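Local coordinates for protein beta-N-acetylhexosaminidase (Beutenbergia cavernae, PDB 5BU9) that probably hydrolyses terminal non-reducing N-acetyl-D-hexosamine residues from N-acetyl-beta-D-hexosaminides, as a member of glycosyl hydrolase family 3, at residues G12-A22 / S35-S46; A160-N168 / A212-A223. One frame throughout, in Å; residues are numbered along the deposited sequence.

Interaction 1 of 2, residues G12-A22 / S35-S46; sequences GQLFMVGTDAA and SHVGNVFLAGRS
With its CG anti to the carbonyl carbon (chi1 -47°), N39 swings its amide back beside its own backbone N and onto the 12-22 chain. There ND2 donates to F15 O at 3.0 Å, an oxygen lying nearly in the amide plane, and weakly to Q13 O; OD1 takes a hydrogen bond from K337. M16, a selenomethionine, has CG anti to the backbone N (chi1 -173°) and lies across N39 at about a right angle, its CG 3.9 Å from F41 CB. Were the amide cut back to an alanine here, the F15 and Q13 carbonyls would probably lose this donor, and K337 one of its acceptors. Strands 15-20 and 39-43, joined through helix 26-35, form a right-handed beta-alpha-beta unit of the TIM-barrel-type domain, their axes 33° apart. Backbone bonds alternate between them: V17 N to N39 O, F41 N to V17 O, then T19 N to F41 O at 2.9 Å, nearly in line with the carbonyl. Against helix 26-35, V17 of the first strand and V37 of the loop before the second meet tightly, CG1 to CG1 at 3.5 Å, and both touch A31. G18 CA lies at the edge of the F41 ring, where glycine has no side chain to crowd it. Past the strands, small A21 fits its CB between L42 CB at 4.0 Å and S46 CB at 3.6 Å, while S46 OG bonds A48 N.

Interaction 2 of 2, residues A160-N168 / A212-A223; sequences AETVASHAN and ASVQAFAAGIDA
Two outer helices of the TIM-barrel-type domain lie side by side here and run the same way: segment 160-168, part of helix 160-176, is inclined at 29° to helix 212-222, and the axes of these segments come within 8.7 Å. So near an approach suits the residues in between, which are mostly alanines. A160, in the first turn of its helix, points its CB at the backbone of the other, 3.4 Å from A212 O and 4.0 Å from Q215 CB; a methyl is small enough to let the two chains come this close. One turn on, A164 CB meets A219 CB at 3.8 Å, methyl against methyl. V163 sits on the more buried side. Its CG1, anti to the backbone N (chi1 167°), reaches A216 CB at 3.9 Å, the longer branch carrying the contact inward. N168 supplies the one hydrogen bond between the segments. Its amide lies against the last turn of helix 212-222: ND2 makes a weak hydrogen bond of 3.3 Å to A219 O and also touches A223 CB at 3.6 Å, while OD1 rests 3.5 Å from G220 CA. Behind this row, F217 turns from the contact and packs edge-to-face with F186, tying its helix to strand 180-186. Apart from the weak hydrogen bond, the contacts are van der Waals, mostly of alanine methyls with carbon and carbonyl atoms, so close fit of small side chains probably contributes more here than directional bonding.

Overall arrangement
Interaction 1 belongs to the buried barrel wall, whereas interaction 2 lies in the outer layer of helices and is only partly buried; their centres are about 28 Å apart, on opposite sides of the chain's centre, and they do not touch. They share no helix or strand, yet both lie in the same family domain and the sheet links them: strand 39-43 pairs with 75-82, which leads through 128-129 to 180-186, the strand that follows helix 160-176 in the chain. The chemistry follows the place. Between the strands, repeated backbone hydrogen bonds set the register; between the helices, whose backbones bond internally, small side chains allow the close spacing.

Interaction 1 of 2, residues G12-A22 / S35-S46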
loop_
_atom_site.group_PDB
_atom_site.type_symbol
_atom_site.label_atom_id
_atom_site.label_comp_id
_atom_site.label_asym_id
_atom_site.label_seq_id
_atom_site.Cartn_x
_atom_site.Cartn_y
_atom_site.Cartn_z
ATOM N N GLY A 12 8.395 5.924 -13.613
ATOM C CA GLY A 12 7.159 6.565 -13.211
ATOM C C GLY A 12 6.140 5.558 -12.731
ATOM O O GLY A 12 5.404 5.820 -11.785
ATOM N N GLN A 13 6.121 4.374 -13.327
ATOM C CA GLN A 13 5.183 3.347 -12.859
ATOM C C GLN A 13 5.448 2.816 -11.441
ATOM O O GLN A 13 4.566 2.171 -10.865
ATOM C CB GLN A 13 5.188 2.163 -13.826
ATOM C CG GLN A 13 4.691 2.522 -15.159
ATOM C CD GLN A 13 3.219 2.844 -15.148
ATOM O OE1 GLN A 13 2.408 2.072 -14.632
ATOM N NE2 GLN A 13 2.864 4.000 -15.702
ATOM N N LEU A 14 6.671 3.038 -10.928
ATOM C CA LEU A 14 7.113 2.569 -9.604
ATOM C C LEU A 14 6.764 3.548 -8.473
ATOM O O LEU A 14 7.211 3.382 -7.326
ATOM C CB LEU A 14 8.628 2.304 -9.618
ATOM C CG LEU A 14 9.167 1.432 -10.764
ATOM C CD1 LEU A 14 10.642 1.133 -10.512
ATOM C CD2 LEU A 14 8.362 0.128 -10.911
ATOM N N PHE A 15 5.965 4.570 -8.784
ATOM C CA PHE A 15 5.561 5.539 -7.767
ATOM C C PHE A 15 4.045 5.697 -7.645
ATOM O O PHE A 15 3.303 5.580 -8.625
ATOM C CB PHE A 15 6.186 6.901 -8.048
ATOM C CG PHE A 15 7.647 6.975 -7.711
ATOM C CD1 PHE A 15 8.608 6.506 -8.606
ATOM C CD2 PHE A 15 8.065 7.519 -6.514
ATOM C CE1 PHE A 15 9.957 6.575 -8.309
ATOM C CE2 PHE A 15 9.422 7.602 -6.200
ATOM C CZ PHE A 15 10.370 7.132 -7.100
HETATM N N MSE A 16 3.600 5.956 -6.419
HETATM C CA MSE A 16 2.209 6.268 -6.154
HETATM C C MSE A 16 2.158 7.613 -5.416
HETATM O O MSE A 16 2.606 7.719 -4.275
HETATM C CB MSE A 16 1.528 5.144 -5.356
HETATM C CG MSE A 16 -0.001 5.354 -5.197
HETATM SE SE MSE A 16 -0.880 3.891 -4.249
HETATM C CE MSE A 16 -1.241 2.732 -5.765
ATOM N N VAL A 17 1.646 8.658 -6.068
ATOM C CA VAL A 17 1.720 9.994 -5.444
ATOM C C VAL A 17 0.359 10.414 -4.924
ATOM O O VAL A 17 -0.675 10.202 -5.574
ATOM C CB VAL A 17 2.302 11.045 -6.400
ATOM C CG1 VAL A 17 1.457 11.167 -7.645
ATOM C CG2 VAL A 17 2.362 12.378 -5.707
ATOM N N GLY A 18 0.367 10.969 -3.719
ATOM C CA GLY A 18 -0.849 11.357 -3.033
ATOM C C GLY A 18 -1.464 12.609 -3.614
ATOM O O GLY A 18 -0.783 13.396 -4.260
ATOM N N THR A 19 -2.777 12.740 -3.441
ATOM C CA THR A 19 -3.499 14.005 -3.586
ATOM C C THR A 19 -4.557 13.967 -2.496
ATOM O O THR A 19 -4.960 12.895 -2.037
ATOM C CB THR A 19 -4.167 14.184 -4.981
ATOM O OG1 THR A 19 -4.854 15.427 -5.013
ATOM C CG2 THR A 19 -5.186 13.110 -5.258
ATOM N N ASP A 20 -5.002 15.133 -2.062
ATOM C CA ASP A 20 -6.066 15.186 -1.092
ATOM C C ASP A 20 -7.317 14.591 -1.743
ATOM O O ASP A 20 -7.545 14.808 -2.930
ATOM C CB ASP A 20 -6.320 16.628 -0.643
ATOM C CG ASP A 20 -7.431 16.703 0.390
ATOM O OD1 ASP A 20 -7.175 16.254 1.544
ATOM O OD2 ASP A 20 -8.552 17.163 0.042
ATOM N N ALA A 21 -8.114 13.850 -0.979
ATOM C CA ALA A 21 -9.255 13.148 -1.538
ATOM C C ALA A 21 -10.305 14.091 -2.131
ATOM O O ALA A 21 -11.098 13.664 -2.952
ATOM C CB ALA A 21 -9.887 12.259 -0.499
ATOM N N ALA A 22 -10.294 15.371 -1.770
ATOM C CA ALA A 22 -11.346 16.241 -2.228
ATOM C C ALA A 22 -10.904 17.100 -3.392
ATOM O O ALA A 22 -11.691 17.868 -3.937
ATOM C CB ALA A 22 -11.843 17.099 -1.083
ATOM N N SER A 35 6.521 14.162 -14.356
ATOM C CA SER A 35 7.400 13.111 -13.838
ATOM C C SER A 35 6.952 11.683 -14.233
ATOM O O SER A 35 7.561 10.701 -13.827
ATOM C CB SER A 35 7.514 13.231 -12.311
ATOM O OG SER A 35 8.266 14.376 -11.943
ATOM N N HIS A 36 5.886 11.576 -15.013
ATOM C CA HIS A 36 5.383 10.284 -15.517
ATOM C C HIS A 36 4.938 9.335 -14.396
ATOM O O HIS A 36 4.870 8.108 -14.593
ATOM C CB HIS A 36 6.444 9.599 -16.415
ATOM C CG HIS A 36 7.097 10.532 -17.390
ATOM N ND1 HIS A 36 6.505 10.897 -18.580
ATOM C CD2 HIS A 36 8.278 11.200 -17.335
ATOM C CE1 HIS A 36 7.287 11.761 -19.213
ATOM N NE2 HIS A 36 8.372 11.953 -18.485
ATOM N N VAL A 37 4.623 9.880 -13.224
ATOM C CA VAL A 37 4.082 9.041 -12.147
ATOM C C VAL A 37 2.799 8.332 -12.607
ATOM O O VAL A 37 1.906 8.930 -13.239
ATOM C CB VAL A 37 3.840 9.864 -10.885
ATOM C CG1 VAL A 37 3.116 9.036 -9.826
ATOM C CG2 VAL A 37 5.185 10.350 -10.357
ATOM N N GLY A 38 2.724 7.042 -12.319
ATOM C CA GLY A 38 1.729 6.190 -12.949
ATOM C C GLY A 38 0.602 5.722 -12.047
ATOM O O GLY A 38 -0.309 5.016 -12.499
ATOM N N ASN A 39 0.637 6.143 -10.780
ATOM C CA ASN A 39 -0.360 5.720 -9.820
ATOM C C ASN A 39 -0.645 6.853 -8.851
ATOM O O ASN A 39 0.241 7.646 -8.570
ATOM C CB ASN A 39 0.102 4.487 -9.047
ATOM C CG ASN A 39 0.675 3.411 -9.947
ATOM O OD1 ASN A 39 -0.055 2.731 -10.657
ATOM N ND2 ASN A 39 1.999 3.257 -9.921
ATOM N N VAL A 40 -1.877 6.913 -8.338
ATOM C CA VAL A 40 -2.253 7.937 -7.385
ATOM C C VAL A 40 -2.959 7.357 -6.169
ATOM O O VAL A 40 -3.444 6.227 -6.168
ATOM C CB VAL A 40 -3.119 9.019 -8.045
ATOM C CG1 VAL A 40 -2.335 9.732 -9.121
ATOM C CG2 VAL A 40 -4.349 8.403 -8.641
ATOM N N PHE A 41 -2.995 8.165 -5.126
ATOM C CA PHE A 41 -3.557 7.772 -3.866
ATOM C C PHE A 41 -4.375 8.946 -3.336
ATOM O O PHE A 41 -3.871 10.054 -3.252
ATOM C CB PHE A 41 -2.451 7.391 -2.876
ATOM C CG PHE A 41 -2.939 7.213 -1.484
ATOM C CD1 PHE A 41 -3.490 6.006 -1.079
ATOM C CD2 PHE A 41 -2.885 8.263 -0.572
ATOM C CE1 PHE A 41 -3.966 5.847 0.232
ATOM C CE2 PHE A 41 -3.343 8.109 0.731
ATOM C CZ PHE A 41 -3.895 6.890 1.128
ATOM N N LEU A 42 -5.625 8.716 -2.967
ATOM C CA LEU A 42 -6.449 9.792 -2.378
ATOM C C LEU A 42 -6.320 9.813 -0.857
ATOM O O LEU A 42 -6.676 8.829 -0.195
ATOM C CB LEU A 42 -7.917 9.622 -2.790
ATOM C CG LEU A 42 -8.276 10.239 -4.143
ATOM C CD1 LEU A 42 -7.637 9.540 -5.285
ATOM C CD2 LEU A 42 -9.790 10.264 -4.324
ATOM N N ALA A 43 -5.819 10.929 -0.311
ATOM C CA ALA A 43 -5.407 11.011 1.096
ATOM C C ALA A 43 -6.373 11.823 1.931
ATOM O O ALA A 43 -7.173 12.580 1.391
ATOM C CB ALA A 43 -4.025 11.617 1.217
ATOM N N GLY A 44 -6.259 11.689 3.250
ATOM C CA GLY A 44 -7.037 12.479 4.195
ATOM C C GLY A 44 -8.349 11.868 4.653
ATOM O O GLY A 44 -8.431 10.662 4.856
ATOM N N ARG A 45 -9.365 12.704 4.851
ATOM C CA ARG A 45 -10.725 12.252 5.173
ATOM C C ARG A 45 -11.618 13.168 4.351
ATOM O O ARG A 45 -11.599 14.391 4.494
ATOM C CB ARG A 45 -11.071 12.306 6.696
ATOM C CG ARG A 45 -10.145 11.445 7.656
ATOM C CD ARG A 45 -10.184 9.906 7.402
ATOM N NE ARG A 45 -9.366 9.128 8.352
ATOM C CZ ARG A 45 -8.126 8.651 8.132
ATOM N NH1 ARG A 45 -7.482 7.984 9.095
ATOM N NH2 ARG A 45 -7.500 8.830 6.967
ATOM N N SER A 46 -12.331 12.564 3.420
ATOM C CA SER A 46 -13.259 13.286 2.583
ATOM C C SER A 46 -14.678 12.874 2.890
ATOM O O SER A 46 -14.977 11.692 3.071
ATOM C CB SER A 46 -12.970 13.040 1.115
ATOM O OG SER A 46 -13.947 13.699 0.347
HETATM O O HOH W 1 -0.004 4.736 -15.348
HETATM O O HOH W 2 4.595 5.995 -16.497
HETATM O O HOH W 3 -13.623 13.304 -2.133
#

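Interaction 2 of 2, residues A160-N168 / A212-A223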
loop_
_atom_site.group_PDB
_atom_site.type_symbol
_atom_site.label_atom_id
_atom_site.label_comp_id
_atom_site.label_asym_id
_atom_site.label_seq_id
_atom_site.Cartn_x
_atom_site.Cartn_y
_atom_site.Cartn_z
ATOM N N ALA A 160 -3.745 -16.035 13.642
ATOM C CA ALA A 160 -3.615 -16.110 12.194
ATOM C C ALA A 160 -4.898 -16.598 11.523
ATOM O O ALA A 160 -5.218 -16.168 10.420
ATOM C CB ALA A 160 -2.458 -16.997 11.824
ATOM N N GLU A 161 -5.644 -17.478 12.179
ATOM C CA GLU A 161 -6.804 -18.065 11.520
ATOM C C GLU A 161 -7.964 -17.057 11.396
ATOM O O GLU A 161 -8.589 -16.941 10.349
ATOM C CB GLU A 161 -7.262 -19.314 12.262
ATOM C CG GLU A 161 -8.419 -20.035 11.574
ATOM C CD GLU A 161 -9.252 -20.900 12.529
ATOM O OE1 GLU A 161 -8.882 -21.011 13.726
ATOM O OE2 GLU A 161 -10.284 -21.469 12.077
ATOM N N THR A 162 -8.246 -16.340 12.472
ATOM C CA THR A 162 -9.304 -15.334 12.473
ATOM C C THR A 162 -8.978 -14.231 11.477
ATOM O O THR A 162 -9.808 -13.853 10.655
ATOM C CB THR A 162 -9.492 -14.710 13.882
ATOM O OG1 THR A 162 -9.601 -15.753 14.854
ATOM C CG2 THR A 162 -10.730 -13.854 13.931
ATOM N N VAL A 163 -7.761 -13.711 11.573
ATOM C CA VAL A 163 -7.313 -12.650 10.687
ATOM C C VAL A 163 -7.381 -13.081 9.234
ATOM O O VAL A 163 -7.896 -12.342 8.396
ATOM C CB VAL A 163 -5.889 -12.186 11.074
ATOM C CG1 VAL A 163 -5.263 -11.291 9.976
ATOM C CG2 VAL A 163 -5.955 -11.436 12.413
ATOM N N ALA A 164 -6.863 -14.267 8.928
ATOM C CA ALA A 164 -6.921 -14.805 7.569
ATOM C C ALA A 164 -8.342 -14.898 7.021
ATOM O O ALA A 164 -8.608 -14.442 5.919
ATOM C CB ALA A 164 -6.298 -16.155 7.525
ATOM N N SER A 165 -9.248 -15.519 7.774
ATOM C CA SER A 165 -10.592 -15.771 7.261
ATOM C C SER A 165 -11.372 -14.453 7.045
ATOM O O SER A 165 -12.169 -14.336 6.121
ATOM C CB SER A 165 -11.361 -16.720 8.186
ATOM O OG SER A 165 -11.547 -16.193 9.485
ATOM N N HIS A 166 -11.125 -13.445 7.868
ATOM C CA HIS A 166 -11.874 -12.227 7.683
ATOM C C HIS A 166 -11.232 -11.336 6.628
ATOM O O HIS A 166 -11.941 -10.843 5.740
ATOM C CB HIS A 166 -12.066 -11.525 9.024
ATOM C CG HIS A 166 -12.943 -12.309 9.946
ATOM N ND1 HIS A 166 -12.463 -13.341 10.718
ATOM C CD2 HIS A 166 -14.282 -12.282 10.142
ATOM C CE1 HIS A 166 -13.462 -13.889 11.387
ATOM N NE2 HIS A 166 -14.577 -13.265 11.055
ATOM N N ALA A 167 -9.913 -11.160 6.669
ATOM C CA ALA A 167 -9.276 -10.295 5.677
ATOM C C ALA A 167 -9.455 -10.890 4.289
ATOM O O ALA A 167 -9.660 -10.154 3.316
ATOM C CB ALA A 167 -7.791 -10.068 5.984
ATOM N N ASN A 168 -9.414 -12.215 4.185
ATOM C CA ASN A 168 -9.564 -12.844 2.869
ATOM C C ASN A 168 -11.001 -12.704 2.363
ATOM O O ASN A 168 -11.239 -12.635 1.155
ATOM C CB ASN A 168 -9.164 -14.324 2.901
ATOM C CG ASN A 168 -7.673 -14.515 2.975
ATOM O OD1 ASN A 168 -6.907 -13.571 2.752
ATOM N ND2 ASN A 168 -7.244 -15.738 3.291
ATOM N N ALA A 212 2.640 -15.504 13.923
ATOM C CA ALA A 212 1.271 -15.585 13.466
ATOM C C ALA A 212 0.972 -14.562 12.365
ATOM O O ALA A 212 0.216 -14.854 11.431
ATOM C CB ALA A 212 0.343 -15.392 14.635
ATOM N N SER A 213 1.557 -13.373 12.457
ATOM C CA SER A 213 1.306 -12.360 11.426
ATOM C C SER A 213 1.879 -12.817 10.083
ATOM O O SER A 213 1.210 -12.724 9.059
ATOM C CB SER A 213 1.885 -11.005 11.817
ATOM O OG SER A 213 3.294 -11.058 11.883
ATOM N N VAL A 214 3.084 -13.369 10.097
ATOM C CA VAL A 214 3.651 -13.927 8.873
ATOM C C VAL A 214 2.793 -15.083 8.351
ATOM O O VAL A 214 2.583 -15.197 7.156
ATOM C CB VAL A 214 5.076 -14.371 9.082
ATOM C CG1 VAL A 214 5.648 -14.903 7.774
ATOM C CG2 VAL A 214 5.887 -13.187 9.561
ATOM N N GLN A 215 2.263 -15.913 9.244
ATOM C CA GLN A 215 1.319 -16.951 8.829
ATOM C C GLN A 215 0.038 -16.328 8.229
ATOM O O GLN A 215 -0.522 -16.827 7.269
ATOM C CB GLN A 215 0.965 -17.846 10.006
ATOM C CG GLN A 215 2.084 -18.763 10.487
ATOM C CD GLN A 215 1.832 -19.223 11.922
ATOM O OE1 GLN A 215 0.681 -19.435 12.325
ATOM N NE2 GLN A 215 2.902 -19.344 12.708
ATOM N N ALA A 216 -0.425 -15.221 8.787
ATOM C CA ALA A 216 -1.594 -14.547 8.222
ATOM C C ALA A 216 -1.303 -14.072 6.806
ATOM O O ALA A 216 -2.146 -14.220 5.948
ATOM C CB ALA A 216 -2.023 -13.360 9.095
ATOM N N PHE A 217 -0.116 -13.480 6.583
ATOM C CA PHE A 217 0.201 -12.917 5.266
ATOM C C PHE A 217 0.292 -14.042 4.269
ATOM O O PHE A 217 -0.196 -13.892 3.154
ATOM C CB PHE A 217 1.490 -12.075 5.283
ATOM C CG PHE A 217 1.306 -10.737 5.940
ATOM C CD1 PHE A 217 0.515 -9.770 5.346
ATOM C CD2 PHE A 217 1.848 -10.474 7.174
ATOM C CE1 PHE A 217 0.299 -8.529 5.937
ATOM C CE2 PHE A 217 1.646 -9.225 7.792
ATOM C CZ PHE A 217 0.862 -8.257 7.166
ATOM N N ALA A 218 0.893 -15.167 4.675
ATOM C CA ALA A 218 0.988 -16.344 3.803
ATOM C C ALA A 218 -0.406 -16.742 3.340
ATOM O O ALA A 218 -0.614 -16.939 2.142
ATOM C CB ALA A 218 1.694 -17.512 4.506
ATOM N N ALA A 219 -1.369 -16.807 4.266
ATOM C CA ALA A 219 -2.741 -17.165 3.900
ATOM C C ALA A 219 -3.377 -16.126 2.952
ATOM O O ALA A 219 -4.213 -16.475 2.126
ATOM C CB ALA A 219 -3.596 -17.337 5.137
ATOM N N GLY A 220 -2.971 -14.865 3.065
ATOM C CA GLY A 220 -3.427 -13.832 2.148
ATOM C C GLY A 220 -2.862 -14.042 0.749
ATOM O O GLY A 220 -3.561 -13.905 -0.258
ATOM N N ILE A 221 -1.581 -14.378 0.698
ATOM C CA ILE A 221 -0.885 -14.641 -0.548
ATOM C C ILE A 221 -1.443 -15.907 -1.222
ATOM O O ILE A 221 -1.705 -15.916 -2.423
ATOM C CB ILE A 221 0.624 -14.761 -0.289
ATOM C CG1 ILE A 221 1.164 -13.411 0.191
ATOM C CG2 ILE A 221 1.343 -15.324 -1.542
ATOM C CD1 ILE A 221 2.427 -13.507 0.978
ATOM N N ASP A 222 -1.629 -16.967 -0.440
ATOM C CA ASP A 222 -2.144 -18.231 -0.967
ATOM C C ASP A 222 -3.549 -18.067 -1.482
ATOM O O ASP A 222 -3.964 -18.757 -2.414
ATOM C CB ASP A 222 -2.121 -19.340 0.091
ATOM C CG ASP A 222 -0.713 -19.810 0.405
ATOM O OD1 ASP A 222 0.224 -19.431 -0.353
ATOM O OD2 ASP A 222 -0.547 -20.537 1.413
ATOM N N ALA A 223 -4.289 -17.150 -0.874
ATOM C CA ALA A 223 -5.661 -16.945 -1.291
ATOM C C ALA A 223 -5.740 -15.957 -2.448
ATOM O O ALA A 223 -6.822 -15.582 -2.841
ATOM C CB ALA A 223 -6.514 -16.471 -0.128
#